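Local coordinates for phospholipase C-beta (PLC-beta) (Sepia officinalis, PDB 3QR0), which is a multidomain phospholipase C of the beta class, combining a PH domain, EF hands, a calcium-bearing TIM-type barrel and a C2 domain, at residues K48-Y53 / L144-K149; D66-R71 / W155-F160; N311-M316 / H747-N752. All coordinates share one frame; numbering follows the deposited sequence. Where two conformers were deposited one is given.

Contact 1: residues K48-Y53 / L144-K149; sequences KGYFLY and LLSLNK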
loop_
_atom_site.group_PDB
_atom_site.type_symbol
_atom_site.label_atom_id
_atom_site.label_comp_id
_atom_site.label_asym_id
_atom_site.label_seq_id
_atom_site.Cartn_x
_atom_site.Cartn_y
_atom_site.Cartn_z
ATOM N N LYS A 48 20.411 -9.661 4.398
ATOM C CA LYS A 48 19.530 -8.499 4.608
ATOM C C LYS A 48 18.040 -8.814 4.473
ATOM O O LYS A 48 17.215 -7.917 4.617
ATOM C CB LYS A 48 19.891 -7.370 3.635
ATOM C CG LYS A 48 21.314 -6.844 3.792
ATOM C CD LYS A 48 21.537 -6.232 5.162
ATOM C CE LYS A 48 22.738 -5.292 5.173
ATOM N NZ LYS A 48 22.819 -4.514 6.436
ATOM N N GLY A 49 17.695 -10.072 4.197
ATOM C CA GLY A 49 16.299 -10.476 4.048
ATOM C C GLY A 49 15.599 -9.888 2.827
ATOM O O GLY A 49 14.444 -9.470 2.913
ATOM N N TYR A 50 16.291 -9.861 1.689
ATOM C CA TYR A 50 15.729 -9.311 0.447
ATOM C C TYR A 50 15.362 -10.360 -0.593
ATOM O O TYR A 50 14.477 -10.120 -1.417
ATOM C CB TYR A 50 16.701 -8.321 -0.195
ATOM C CG TYR A 50 16.968 -7.083 0.629
ATOM C CD1 TYR A 50 15.949 -6.474 1.369
ATOM C CD2 TYR A 50 18.227 -6.500 0.650
ATOM C CE1 TYR A 50 16.186 -5.336 2.116
ATOM C CE2 TYR A 50 18.470 -5.350 1.395
ATOM C CZ TYR A 50 17.441 -4.776 2.123
ATOM O OH TYR A 50 17.655 -3.641 2.869
ATOM N N PHE A 51 16.052 -11.499 -0.568
ATOM C CA PHE A 51 15.869 -12.552 -1.562
ATOM C C PHE A 51 15.830 -13.924 -0.924
ATOM O O PHE A 51 16.554 -14.184 0.036
ATOM C CB PHE A 51 17.031 -12.555 -2.560
ATOM C CG PHE A 51 17.186 -11.276 -3.325
ATOM C CD1 PHE A 51 16.378 -11.007 -4.417
ATOM C CD2 PHE A 51 18.159 -10.351 -2.968
ATOM C CE1 PHE A 51 16.520 -9.819 -5.135
ATOM C CE2 PHE A 51 18.307 -9.160 -3.676
ATOM C CZ PHE A 51 17.490 -8.897 -4.762
ATOM N N LEU A 52 14.970 -14.785 -1.462
ATOM C CA LEU A 52 15.123 -16.227 -1.342
ATOM C C LEU A 52 15.869 -16.669 -2.588
ATOM O O LEU A 52 15.559 -16.204 -3.685
ATOM C CB LEU A 52 13.765 -16.928 -1.322
ATOM C CG LEU A 52 12.896 -16.762 -0.081
ATOM C CD1 LEU A 52 11.541 -17.421 -0.302
ATOM C CD2 LEU A 52 13.597 -17.371 1.103
ATOM N N TYR A 53 16.849 -17.552 -2.439
ATOM C CA TYR A 53 17.574 -18.042 -3.609
ATOM C C TYR A 53 18.002 -19.492 -3.455
ATOM O O TYR A 53 18.120 -20.007 -2.337
ATOM C CB TYR A 53 18.768 -17.134 -3.946
ATOM C CG TYR A 53 19.915 -17.138 -2.953
ATOM C CD1 TYR A 53 21.060 -17.891 -3.187
ATOM C CD2 TYR A 53 19.864 -16.365 -1.794
ATOM C CE1 TYR A 53 22.127 -17.885 -2.286
ATOM C CE2 TYR A 53 20.924 -16.353 -0.885
ATOM C CZ TYR A 53 22.052 -17.114 -1.141
ATOM O OH TYR A 53 23.102 -17.113 -0.248
ATOM N N LEU A 144 8.195 -3.043 6.924
ATOM C CA LEU A 144 7.926 -1.685 6.452
ATOM C C LEU A 144 9.189 -0.867 6.184
ATOM O O LEU A 144 9.223 -0.073 5.245
ATOM C CB LEU A 144 7.006 -0.943 7.432
ATOM C CG LEU A 144 5.577 -1.490 7.466
ATOM C CD1 LEU A 144 4.758 -0.804 8.561
ATOM C CD2 LEU A 144 4.906 -1.339 6.097
ATOM N N LEU A 145 10.228 -1.056 6.989
ATOM C CA LEU A 145 11.493 -0.379 6.717
ATOM C C LEU A 145 12.082 -0.816 5.378
ATOM O O LEU A 145 12.520 0.027 4.604
ATOM C CB LEU A 145 12.500 -0.603 7.842
ATOM C CG LEU A 145 12.189 0.152 9.126
ATOM C CD1 LEU A 145 13.192 -0.209 10.209
ATOM C CD2 LEU A 145 12.179 1.662 8.861
ATOM N N SER A 146 12.085 -2.122 5.117
ATOM C CA SER A 146 12.592 -2.662 3.853
ATOM C C SER A 146 11.783 -2.140 2.668
ATOM O O SER A 146 12.344 -1.733 1.649
ATOM C CB SER A 146 12.555 -4.193 3.871
ATOM O OG SER A 146 13.016 -4.728 2.645
ATOM N N LEU A 147 10.462 -2.143 2.818
ATOM C CA LEU A 147 9.552 -1.645 1.793
ATOM C C LEU A 147 9.668 -0.135 1.526
ATOM O O LEU A 147 9.264 0.329 0.460
ATOM C CB LEU A 147 8.108 -1.980 2.177
ATOM C CG LEU A 147 7.756 -3.469 2.140
ATOM C CD1 LEU A 147 6.350 -3.685 2.708
ATOM C CD2 LEU A 147 7.876 -4.024 0.721
ATOM N N ASN A 148 10.215 0.613 2.483
ATOM C CA ASN A 148 10.347 2.068 2.369
ATOM C C ASN A 148 11.774 2.595 2.232
ATOM O O ASN A 148 12.001 3.800 2.372
ATOM C CB ASN A 148 9.690 2.727 3.581
ATOM C CG ASN A 148 8.195 2.748 3.471
ATOM O OD1 ASN A 148 7.631 3.728 3.014
ATOM N ND2 ASN A 148 7.543 1.656 3.854
ATOM N N LYS A 149 12.731 1.722 1.932
ATOM C CA LYS A 149 14.122 2.156 1.903
ATOM C C LYS A 149 14.401 3.128 0.754
ATOM O O LYS A 149 13.738 3.100 -0.289
ATOM C CB LYS A 149 15.092 0.966 1.887
ATOM C CG LYS A 149 15.048 0.092 0.665
ATOM C CD LYS A 149 15.808 -1.209 0.929
ATOM C CE LYS A 149 15.523 -2.259 -0.113
ATOM N NZ LYS A 149 14.071 -2.578 -0.211
HETATM O O HOH W 1 12.817 -7.495 3.465
#

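Contact 2: residues D66-R71 / W155-F160; sequences DLAYVR and WEKLYF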
loop_
_atom_site.group_PDB
_atom_site.type_symbol
_atom_site.label_atom_id
_atom_site.label_comp_id
_atom_site.label_asym_id
_atom_site.label_seq_id
_atom_site.Cartn_x
_atom_site.Cartn_y
_atom_site.Cartn_z
ATOM N N ASP A 66 12.355 -12.401 -5.339
ATOM C CA ASP A 66 12.504 -11.077 -4.750
ATOM C C ASP A 66 11.385 -10.928 -3.731
ATOM O O ASP A 66 10.206 -10.913 -4.096
ATOM C CB ASP A 66 12.395 -10.014 -5.849
ATOM C CG ASP A 66 12.688 -8.605 -5.356
ATOM O OD1 ASP A 66 12.482 -8.313 -4.166
ATOM O OD2 ASP A 66 13.114 -7.772 -6.186
ATOM N N LEU A 67 11.756 -10.819 -2.456
ATOM C CA LEU A 67 10.771 -10.778 -1.376
ATOM C C LEU A 67 9.878 -9.530 -1.427
ATOM O O LEU A 67 8.838 -9.490 -0.768
ATOM C CB LEU A 67 11.455 -10.889 -0.013
ATOM C CG LEU A 67 12.156 -12.219 0.278
ATOM C CD1 LEU A 67 12.709 -12.228 1.690
ATOM C CD2 LEU A 67 11.217 -13.405 0.070
ATOM N N ALA A 68 10.272 -8.539 -2.227
ATOM C CA ALA A 68 9.434 -7.370 -2.503
ATOM C C ALA A 68 8.071 -7.739 -3.108
ATOM O O ALA A 68 7.123 -6.973 -2.986
ATOM C CB ALA A 68 10.163 -6.400 -3.421
ATOM N N TYR A 69 7.981 -8.894 -3.765
ATOM C CA TYR A 69 6.730 -9.322 -4.394
ATOM C C TYR A 69 6.145 -10.600 -3.780
ATOM O O TYR A 69 5.168 -11.142 -4.287
ATOM C CB TYR A 69 6.948 -9.452 -5.900
ATOM C CG TYR A 69 7.646 -8.225 -6.457
ATOM C CD1 TYR A 69 7.054 -6.969 -6.363
ATOM C CD2 TYR A 69 8.911 -8.313 -7.033
ATOM C CE1 TYR A 69 7.697 -5.833 -6.836
ATOM C CE2 TYR A 69 9.563 -7.181 -7.510
ATOM C CZ TYR A 69 8.951 -5.947 -7.410
ATOM O OH TYR A 69 9.588 -4.824 -7.886
ATOM N N VAL A 70 6.724 -11.062 -2.674
ATOM C CA VAL A 70 6.168 -12.204 -1.952
ATOM C C VAL A 70 4.937 -11.728 -1.183
ATOM O O VAL A 70 4.971 -10.690 -0.513
ATOM C CB VAL A 70 7.201 -12.863 -1.012
ATOM C CG1 VAL A 70 6.509 -13.769 0.001
ATOM C CG2 VAL A 70 8.227 -13.647 -1.838
ATOM N N ARG A 71 3.846 -12.476 -1.321
ATOM C CA ARG A 71 2.549 -12.091 -0.761
ATOM C C ARG A 71 2.200 -12.883 0.481
ATOM O O ARG A 71 1.632 -12.352 1.435
ATOM C CB ARG A 71 1.456 -12.284 -1.817
ATOM C CG ARG A 71 1.643 -11.420 -3.056
ATOM C CD ARG A 71 1.472 -9.954 -2.743
ATOM N NE ARG A 71 1.875 -9.090 -3.850
ATOM C CZ ARG A 71 1.690 -7.773 -3.885
ATOM N NH1 ARG A 71 1.093 -7.141 -2.882
ATOM N NH2 ARG A 71 2.098 -7.082 -4.939
ATOM N N TRP A 155 20.330 0.224 -3.772
ATOM C CA TRP A 155 21.633 -0.041 -4.360
ATOM C C TRP A 155 22.320 -1.154 -3.566
ATOM O O TRP A 155 22.946 -2.036 -4.151
ATOM C CB TRP A 155 22.478 1.231 -4.367
ATOM C CG TRP A 155 23.642 1.190 -5.302
ATOM C CD1 TRP A 155 24.960 1.315 -4.973
ATOM C CD2 TRP A 155 23.595 1.021 -6.721
ATOM N NE1 TRP A 155 25.739 1.232 -6.102
ATOM C CE2 TRP A 155 24.927 1.050 -7.189
ATOM C CE3 TRP A 155 22.558 0.840 -7.643
ATOM C CZ2 TRP A 155 25.251 0.909 -8.538
ATOM C CZ3 TRP A 155 22.878 0.706 -8.988
ATOM C CH2 TRP A 155 24.219 0.741 -9.420
ATOM N N GLU A 156 22.183 -1.108 -2.243
ATOM C CA GLU A 156 22.713 -2.151 -1.365
ATOM C C GLU A 156 22.011 -3.504 -1.583
ATOM O O GLU A 156 22.652 -4.550 -1.519
ATOM C CB GLU A 156 22.606 -1.721 0.103
ATOM C CG GLU A 156 23.340 -2.635 1.073
ATOM C CD GLU A 156 23.111 -2.263 2.530
ATOM O OE1 GLU A 156 21.965 -1.927 2.900
ATOM O OE2 GLU A 156 24.077 -2.327 3.312
ATOM N N LYS A 157 20.706 -3.479 -1.833
ATOM C CA LYS A 157 19.959 -4.688 -2.207
ATOM C C LYS A 157 20.548 -5.352 -3.456
ATOM O O LYS A 157 20.775 -6.568 -3.480
ATOM C CB LYS A 157 18.485 -4.355 -2.440
ATOM C CG LYS A 157 17.650 -5.514 -2.956
ATOM C CD LYS A 157 16.162 -5.262 -2.751
ATOM C CE LYS A 157 15.321 -6.312 -3.465
ATOM N NZ LYS A 157 13.867 -6.166 -3.157
ATOM N N LEU A 158 20.799 -4.546 -4.484
ATOM C CA LEU A 158 21.462 -5.019 -5.695
ATOM C C LEU A 158 22.849 -5.574 -5.370
ATOM O O LEU A 158 23.249 -6.614 -5.910
ATOM C CB LEU A 158 21.574 -3.887 -6.726
ATOM C CG LEU A 158 22.308 -4.187 -8.032
ATOM C CD1 LEU A 158 21.644 -5.343 -8.772
ATOM C CD2 LEU A 158 22.364 -2.948 -8.910
ATOM N N TYR A 159 23.580 -4.877 -4.498
ATOM C CA TYR A 159 24.903 -5.329 -4.062
ATOM C C TYR A 159 24.826 -6.718 -3.427
ATOM O O TYR A 159 25.648 -7.589 -3.720
ATOM C CB TYR A 159 25.534 -4.336 -3.073
ATOM C CG TYR A 159 26.851 -4.805 -2.497
ATOM C CD1 TYR A 159 28.037 -4.621 -3.193
ATOM C CD2 TYR A 159 26.907 -5.448 -1.261
ATOM C CE1 TYR A 159 29.253 -5.061 -2.675
ATOM C CE2 TYR A 159 28.121 -5.892 -0.730
ATOM C CZ TYR A 159 29.287 -5.693 -1.445
ATOM O OH TYR A 159 30.488 -6.124 -0.939
ATOM N N PHE A 160 23.843 -6.920 -2.555
ATOM C CA PHE A 160 23.685 -8.219 -1.897
ATOM C C PHE A 160 23.206 -9.308 -2.850
ATOM O O PHE A 160 23.565 -10.480 -2.680
ATOM C CB PHE A 160 22.786 -8.116 -0.668
ATOM C CG PHE A 160 23.534 -7.752 0.575
ATOM C CD1 PHE A 160 23.738 -6.420 0.917
ATOM C CD2 PHE A 160 24.079 -8.740 1.383
ATOM C CE1 PHE A 160 24.446 -6.076 2.061
ATOM C CE2 PHE A 160 24.788 -8.402 2.535
ATOM C CZ PHE A 160 24.972 -7.067 2.870
#

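Contact 3: residues N311-M316 / H747-N752; sequences NNLTPM and HVPLRN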
loop_
_atom_site.group_PDB
_atom_site.type_symbol
_atom_site.label_atom_id
_atom_site.label_comp_id
_atom_site.label_asym_id
_atom_site.label_seq_id
_atom_site.Cartn_x
_atom_site.Cartn_y
_atom_site.Cartn_z
ATOM N N ASN A 311 17.994 10.777 4.751
ATOM C CA ASN A 311 17.162 11.614 3.886
ATOM C C ASN A 311 15.921 10.908 3.337
ATOM O O ASN A 311 15.310 11.389 2.384
ATOM C CB ASN A 311 17.988 12.164 2.715
ATOM C CG ASN A 311 17.357 13.410 2.097
ATOM O OD1 ASN A 311 16.910 14.301 2.816
ATOM N ND2 ASN A 311 17.299 13.461 0.765
ATOM N N ASN A 312 15.537 9.787 3.946
ATOM C CA ASN A 312 14.324 9.063 3.548
ATOM C C ASN A 312 13.105 9.988 3.603
ATOM O O ASN A 312 12.870 10.672 4.607
ATOM C CB ASN A 312 14.117 7.826 4.445
ATOM C CG ASN A 312 13.152 6.797 3.838
ATOM O OD1 ASN A 312 12.080 7.141 3.358
ATOM N ND2 ASN A 312 13.533 5.529 3.888
ATOM N N LEU A 313 12.341 10.018 2.514
ATOM C CA LEU A 313 11.160 10.877 2.435
ATOM C C LEU A 313 10.050 10.434 3.396
ATOM O O LEU A 313 9.245 11.248 3.831
ATOM C CB LEU A 313 10.630 10.940 0.995
ATOM C CG LEU A 313 9.736 9.796 0.510
ATOM C CD1 LEU A 313 8.299 9.956 1.019
ATOM C CD2 LEU A 313 9.742 9.731 -1.005
ATOM N N THR A 314 10.019 9.146 3.733
ATOM C CA THR A 314 8.957 8.594 4.572
ATOM C C THR A 314 9.087 9.052 6.031
ATOM O O THR A 314 10.132 8.838 6.647
ATOM C CB THR A 314 8.968 7.055 4.529
ATOM O OG1 THR A 314 8.836 6.615 3.172
ATOM C CG2 THR A 314 7.828 6.475 5.372
ATOM N N PRO A 315 8.034 9.699 6.578
ATOM C CA PRO A 315 8.031 10.084 7.997
ATOM C C PRO A 315 7.840 8.858 8.883
ATOM O O PRO A 315 6.755 8.271 8.915
ATOM C CB PRO A 315 6.851 11.052 8.112
ATOM C CG PRO A 315 5.977 10.754 6.941
ATOM C CD PRO A 315 6.827 10.167 5.869
ATOM N N MET A 316 8.899 8.474 9.582
ATOM C CA MET A 316 8.906 7.215 10.324
ATOM C C MET A 316 7.867 7.179 11.447
ATOM O O MET A 316 7.279 6.131 11.697
ATOM C CB MET A 316 10.313 6.909 10.857
ATOM C CG MET A 316 11.303 6.539 9.753
ATOM S SD MET A 316 10.844 5.010 8.882
ATOM C CE MET A 316 11.641 5.253 7.289
ATOM N N HIS A 747 14.977 11.867 -2.985
ATOM C CA HIS A 747 14.753 10.735 -3.875
ATOM C C HIS A 747 13.430 10.098 -3.499
ATOM O O HIS A 747 13.095 9.975 -2.319
ATOM C CB HIS A 747 15.884 9.712 -3.796
ATOM C CG HIS A 747 17.163 10.197 -4.394
ATOM N ND1 HIS A 747 18.079 10.938 -3.679
ATOM C CD2 HIS A 747 17.670 10.068 -5.642
ATOM C CE1 HIS A 747 19.102 11.238 -4.461
ATOM N NE2 HIS A 747 18.880 10.721 -5.655
ATOM N N VAL A 748 12.683 9.689 -4.516
ATOM C CA VAL A 748 11.347 9.146 -4.346
ATOM C C VAL A 748 11.296 7.774 -5.016
ATOM O O VAL A 748 10.958 7.677 -6.196
ATOM C CB VAL A 748 10.298 10.091 -4.985
ATOM C CG1 VAL A 748 8.881 9.608 -4.690
ATOM C CG2 VAL A 748 10.489 11.516 -4.490
ATOM N N PRO A 749 11.675 6.707 -4.280
ATOM C CA PRO A 749 11.546 5.367 -4.849
ATOM C C PRO A 749 10.116 5.095 -5.293
ATOM O O PRO A 749 9.166 5.369 -4.551
ATOM C CB PRO A 749 11.957 4.448 -3.693
ATOM C CG PRO A 749 12.879 5.297 -2.864
ATOM C CD PRO A 749 12.320 6.683 -2.953
ATOM N N LEU A 750 9.969 4.586 -6.507
ATOM C CA LEU A 750 8.652 4.367 -7.090
ATOM C C LEU A 750 8.037 3.026 -6.689
ATOM O O LEU A 750 8.741 2.052 -6.410
ATOM C CB LEU A 750 8.735 4.462 -8.610
ATOM C CG LEU A 750 9.151 5.824 -9.155
ATOM C CD1 LEU A 750 9.345 5.747 -10.677
ATOM C CD2 LEU A 750 8.116 6.888 -8.797
ATOM N N ARG A 751 6.709 3.004 -6.681
ATOM C CA ARG A 751 5.912 1.840 -6.333
ATOM C C ARG A 751 5.052 1.426 -7.515
ATOM O O ARG A 751 4.717 2.256 -8.378
ATOM C CB ARG A 751 4.990 2.183 -5.164
ATOM C CG ARG A 751 5.716 2.722 -3.952
ATOM C CD ARG A 751 6.423 1.610 -3.232
ATOM N NE ARG A 751 7.195 2.081 -2.084
ATOM C CZ ARG A 751 6.674 2.505 -0.934
ATOM N NH1 ARG A 751 5.360 2.557 -0.748
ATOM N NH2 ARG A 751 7.483 2.891 0.042
ATOM N N ASN A 752 4.702 0.143 -7.571
ATOM C CA ASN A 752 3.740 -0.318 -8.564
ATOM C C ASN A 752 2.320 -0.036 -8.064
ATOM O O ASN A 752 2.144 0.621 -7.036
ATOM C CB ASN A 752 3.976 -1.787 -8.969
ATOM C CG ASN A 752 3.786 -2.777 -7.834
ATOM O OD1 ASN A 752 3.102 -2.513 -6.845
ATOM N ND2 ASN A 752 4.399 -3.948 -7.986
HETATM O O HOH W 2 15.146 10.954 -0.296
HETATM O O HOH W 3 13.025 8.220 0.211
#

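Contact 1: residues K48-Y53 / L144-K149
The ring of Tyr-50 is met at its edge by Ser-146 and obliquely by Lys-149, while one face carries the backbone oxygen of Lys-48, 3.7 Å above the ring plane and offset toward the rim. Tyr-50 belongs to the PH domain, in the turn between strands 39-45 and 51-54 of its antiparallel sheet; residues 144-149 hold the short helix 144-147, which follows helix 127-141, and the turn after it. At the edge, Ser-146 OG lies close to the ring plane, 3.3 Å from Tyr-50 CE1, an approach of the hydroxyl to the ring's C-H rim. The phenol is put there by chi1 of -64°, with CG anti to the carbonyl carbon. Lys-149 crosses the far end of the ring: its CD is 3.6 Å from Tyr-50 OH, and its CE reaches the CE1 and CZ corner. The lysine packs on the phenol mainly through CD and CE; a bend at chi4 (-58°) turns the ammonium toward its own segment. There Lys-149 NZ donates to Ser-146 O over 2.7 Å, tilted 33° from the carbonyl plane, and forms a salt bridge with Glu-154, which probably offsets the charge of this buried ammonium. Gly-49 adopts a left-handed backbone conformation with positive phi, and the turn is pinned by Asp-46, whose carboxylate takes the backbone N-H groups of Lys-48, Tyr-50 and Phe-51. A glycerol lies about 4 Å from the Tyr-50 side chain. Ser-146 was modelled in two conformers, and what its hydroxyl does here holds for one of them: in that copy OG gives its proton to a water 2.9 Å away, and the same water donates to Gly-49 O at 2.6 Å.

Contact 2: residues D66-R71 / W155-F160
Asp-66 OD1 is gripped by two donors, the ammonium of Lys-157 and the backbone N-H of Ala-68. Lys-157 NZ forms a salt bridge with it at 2.7 Å, arriving on the syn side and 21° out of the carboxylate plane. Ala-68 N comes from the anti side, 2.9 Å from OD1, with an N-H...O angle of 154° but tilted out of the carboxylate plane. Together the two bonds limit rotation of the carboxylate. The other oxygen, Asp-66 OD2, stays 3.5 Å from Lys-157 NZ, so the charge pairing is one-sided rather than bidentate. The two side chains meet at about a right angle. Lys-157 reaches across from helix 151-165 with every torsion close to trans, an extended chain that reaches residues 66-71 with CE and NZ; Asp-66 holds its carboxylate to meet it with CG anti to the backbone N (chi1 -174°). The methyl CB of Ala-68 also lies 3.7 Å from Lys-157 NZ, and that same methyl sits over the centre of the Tyr-69 ring, 4.0 Å above its plane. Phe-51 of the neighbouring strand 51-54 touches both Asp-66 and Lys-157 and thus flanks the ion pair. Lys-157 is buried, and the negative carboxylate would be expected to stabilise its ammonium there. The OD1 to Ala-68 N bond makes an Asx turn, reinforced by Tyr-69 N donating to Asp-66 O over 3.0 Å. The turn starts at the end of PH strand 63-66 and leads into strand 70-75, with its Asp side chain also serving as the counter-ion for a lysine of helix 151-165, which lies in the EF-hand part: a salt bridge between the PH and EF-hand parts of the protein.

Contact 3: residues N311-M316 / H747-N752
One methyl of Leu-313, CD2, makes the direct contact with strand 746-751. It rests 3.6 Å from the backbone oxygen of His-747 and 3.8 Å from CG1 of Val-748, with the Val-748 main chain and its CG2 close beside; CD of Pro-749, 4.4 Å from Leu-313 CD2, touches the same methyl more loosely. With chi1 at 82° the branch of Leu-313 is placed between its backbone N and carbonyl carbon, which brings this methyl against the strand. Around the apolar touch, polar groups are linked by water. One water accepts from Leu-313 N at 3.0 Å and lies 3.1 Å from His-747 O; a second lies between Asn-311 O, 2.7 Å away, and the same His-747 O. Both waters thus approach that oxygen, which also faces the leucine methyl. Leu-313 sits within an Asx turn that helps place it: Asn-312 OD1 accepts from Thr-314 N over 2.9 Å at 161°, and ND2 of Asn-312 is held by Glu-309. Asn-311 ND2 bonds to Tyr-745 O and Leu-306 O, and the imidazole of His-747 reaches Leu-306 O through ND1, so both segments hold on to the end of helix 299-307. Leu-313 packs further on Arg-734 and Met-736 of strand 730-737. The loop thus runs from helix 299-307 to helix 316-319, whose N-cap is Pro-315, and lies against C2-domain strand 746-751, an outermost strand of its four-stranded antiparallel sheet.

How the contacts relate
Contacts 1 and 2 are close neighbours, their centres about 5 Å apart, and both reach the seven-stranded PH sheet. Tyr-50 O probably accepts from Leu-67 N at 3.0 Å; helices 144-147 and 151-165 follow each other in the chain, and the segments of the two contacts alternate along it. Contact 3 is farther away, its centre about 14 Å from contact 1 and 16 Å from contact 2. It is joined to contact 1 by a probable hydrogen bond from Asn-312 ND2 to Asn-148 O, 2.8 Å, and by a weak bond from Arg-751 NH2 to Asn-148 OD1. None of the calcium residues, Asn-339, Glu-368, Asp-370 and Glu-417, belongs to these contacts, which join PH, EF-hand and C2 parts.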